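Local coordinates for protein aeromonas extracellular serine protease (Aeromonas sobria, PDB 3WQB) that cleaves peptide bonds after paired basic residues, one of them lysine, as a secreted calcium-binding subtilisin-like serine protease of the furin subfamily, at residues Q484-L489 with V523-L528. The protein carries 1 engineered substitution. Residues are numbered along the deposited sequence; the frame is centred on the assembly and turned at random.
With CA (calcium ion), chain D.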
loop_
_atom_site.group_PDB
_atom_site.type_symbol
_atom_site.label_atom_id
_atom_site.label_comp_id
_atom_site.label_asym_id
_atom_site.label_seq_id
_atom_site.Cartn_x
_atom_site.Cartn_y
_atom_site.Cartn_z
ATOM N N GLN A 484 1.501 -3.160 -27.228
ATOM C CA GLN A 484 0.767 -1.939 -27.547
ATOM C C GLN A 484 -0.515 -1.693 -26.734
ATOM O O GLN A 484 -1.061 -0.596 -26.772
ATOM C CB GLN A 484 0.431 -1.891 -29.042
ATOM C CG GLN A 484 1.624 -1.801 -29.975
ATOM C CD GLN A 484 1.240 -2.098 -31.412
ATOM O OE1 GLN A 484 0.418 -2.980 -31.684
ATOM N NE2 GLN A 484 1.833 -1.358 -32.341
ATOM N N ARG A 485 -0.999 -2.710 -26.028
ATOM C CA ARG A 485 -2.168 -2.563 -25.152
ATOM C C ARG A 485 -1.973 -3.339 -23.850
ATOM O O ARG A 485 -2.500 -4.436 -23.654
ATOM C CB ARG A 485 -3.463 -2.953 -25.874
ATOM C CG ARG A 485 -4.710 -2.638 -25.063
ATOM C CD ARG A 485 -5.990 -2.697 -25.886
ATOM N NE ARG A 485 -6.401 -4.068 -26.162
ATOM C CZ ARG A 485 -7.654 -4.446 -26.398
ATOM N NH1 ARG A 485 -8.644 -3.549 -26.421
ATOM N NH2 ARG A 485 -7.915 -5.734 -26.611
ATOM N N LEU A 486 -1.213 -2.732 -22.944
ATOM C CA LEU A 486 -0.750 -3.412 -21.734
ATOM C C LEU A 486 -1.797 -4.165 -20.915
ATOM O O LEU A 486 -1.504 -5.253 -20.432
ATOM C CB LEU A 486 0.050 -2.465 -20.824
ATOM C CG LEU A 486 1.447 -2.092 -21.329
ATOM C CD1 LEU A 486 1.987 -0.913 -20.546
ATOM C CD2 LEU A 486 2.405 -3.279 -21.267
ATOM N N PRO A 487 -3.020 -3.606 -20.760
ATOM C CA PRO A 487 -3.992 -4.333 -19.935
ATOM C C PRO A 487 -4.480 -5.655 -20.536
ATOM O O PRO A 487 -5.168 -6.392 -19.857
ATOM C CB PRO A 487 -5.143 -3.327 -19.765
ATOM C CG PRO A 487 -4.477 -2.000 -19.945
ATOM C CD PRO A 487 -3.486 -2.238 -21.043
ATOM N N ASP A 488 -4.087 -5.974 -21.771
ATOM C CA ASP A 488 -4.362 -7.300 -22.322
ATOM C C ASP A 488 -3.563 -8.403 -21.639
ATOM O O ASP A 488 -3.874 -9.577 -21.806
ATOM C CB ASP A 488 -4.065 -7.339 -23.825
ATOM C CG ASP A 488 -5.111 -6.616 -24.655
ATOM O OD1 ASP A 488 -6.104 -6.128 -24.079
ATOM O OD2 ASP A 488 -4.922 -6.542 -25.890
ATOM N N LEU A 489 -2.530 -8.032 -20.889
ATOM C CA LEU A 489 -1.572 -9.015 -20.396
ATOM C C LEU A 489 -1.895 -9.602 -19.031
ATOM O O LEU A 489 -2.193 -8.884 -18.063
ATOM C CB LEU A 489 -0.148 -8.447 -20.419
ATOM C CG LEU A 489 0.357 -7.971 -21.783
ATOM C CD1 LEU A 489 1.733 -7.399 -21.611
ATOM C CD2 LEU A 489 0.357 -9.086 -22.831
ATOM N N VAL A 523 2.471 7.774 -28.440
ATOM C CA VAL A 523 2.513 6.907 -27.259
ATOM C C VAL A 523 3.910 6.885 -26.644
ATOM O O VAL A 523 4.879 6.492 -27.294
ATOM C CB VAL A 523 2.081 5.455 -27.605
ATOM C CG1 VAL A 523 2.166 4.558 -26.382
ATOM C CG2 VAL A 523 0.670 5.427 -28.184
ATOM N N ARG A 524 3.998 7.293 -25.381
ATOM C CA ARG A 524 5.268 7.301 -24.659
ATOM C C ARG A 524 5.662 5.905 -24.159
ATOM O O ARG A 524 6.847 5.562 -24.123
ATOM C CB ARG A 524 5.207 8.294 -23.492
ATOM C CG ARG A 524 5.004 9.744 -23.924
ATOM C CD ARG A 524 4.948 10.698 -22.743
ATOM N NE ARG A 524 3.603 10.826 -22.185
ATOM C CZ ARG A 524 3.234 10.388 -20.985
ATOM N NH1 ARG A 524 4.107 9.787 -20.185
ATOM N NH2 ARG A 524 1.982 10.557 -20.580
ATOM N N THR A 525 4.664 5.107 -23.782
ATOM C CA THR A 525 4.896 3.787 -23.194
ATOM C C THR A 525 4.930 2.671 -24.244
ATOM O O THR A 525 3.916 2.366 -24.876
ATOM C CB THR A 525 3.843 3.479 -22.099
ATOM O OG1 THR A 525 3.978 4.429 -21.036
ATOM C CG2 THR A 525 4.015 2.066 -21.542
ATOM N N LYS A 526 6.105 2.067 -24.400
ATOM C CA LYS A 526 6.326 0.962 -25.328
ATOM C C LYS A 526 5.880 -0.348 -24.704
ATOM O O LYS A 526 5.543 -1.311 -25.405
ATOM C CB LYS A 526 7.811 0.854 -25.669
ATOM C CG LYS A 526 8.341 1.934 -26.595
ATOM C CD LYS A 526 9.652 1.478 -27.223
ATOM C CE LYS A 526 9.439 0.281 -28.151
ATOM N NZ LYS A 526 10.626 -0.615 -28.198
ATOM N N GLY A 527 5.886 -0.375 -23.376
ATOM C CA GLY A 527 5.557 -1.574 -22.627
ATOM C C GLY A 527 6.053 -1.450 -21.201
ATOM O O GLY A 527 5.990 -0.380 -20.602
ATOM N N LEU A 528 6.552 -2.550 -20.661
ATOM C CA LEU A 528 7.068 -2.579 -19.298
ATOM C C LEU A 528 8.575 -2.474 -19.339
ATOM O O LEU A 528 9.207 -3.070 -20.203
ATOM C CB LEU A 528 6.676 -3.885 -18.603
ATOM C CG LEU A 528 5.190 -4.250 -18.523
ATOM C CD1 LEU A 528 5.021 -5.533 -17.724
ATOM C CD2 LEU A 528 4.368 -3.118 -17.922
HETATM CA CA CA D . -4.624 -8.087 -27.621
#
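Leu486 carries this contact, reaching from 484-489 to 523-528 with both methyls. Its CG lies beside the backbone N (chi1 -72°), which sends the branch toward 523-528. Leu486 CD1 meets Thr525 CG2 at 3.7 Å, the two side chains crossing at about a right angle. Leu486 CD2 rests on the backbone of Gly527, 3.8 Å from Gly527 CA. Leu486 CD2 also touches Leu528 CD2 at 3.9 Å, methyl against methyl. Leu481 of strand 471-482 packs against both leucines.

No hydrogen bond joins the two segments. Thr525 turns CG2 to the leucine, while its OG1 is hydrogen-bonded to Asp184. The main-chain N of Leu486 is hydrogen-bonded to the side chain of Gln513.

The polar work lies on the calcium side of 484-489. Asp488 OD2 binds the calcium ion at 2.3 Å. Arg485 grips this same oxygen side-on: Arg485 NE lies 2.9 Å from Asp488 OD2, and Arg485 NH2 3.2 Å from it. The oxygen lies nearly in the guanidinium plane. Asp488 OD1 makes a salt bridge with Arg559. Asp454, Asp553, Asn578, Asn579 and the carbonyl of Ala555 also bind the ion.

Backbone bonds shape the short 3-10 turn at 486-488. Asp488 N donates to Arg485 O, and Leu489 N to Leu486 O.

Within the P-domain, the turn that supplies a calcium ligand thus packs through one leucine against the start of strand 527-535 and Thr525 just before it. The contact between the segments is van der Waals packing, whereas calcium, Arg485 and Arg559 together probably stabilise the negative charge of Asp488.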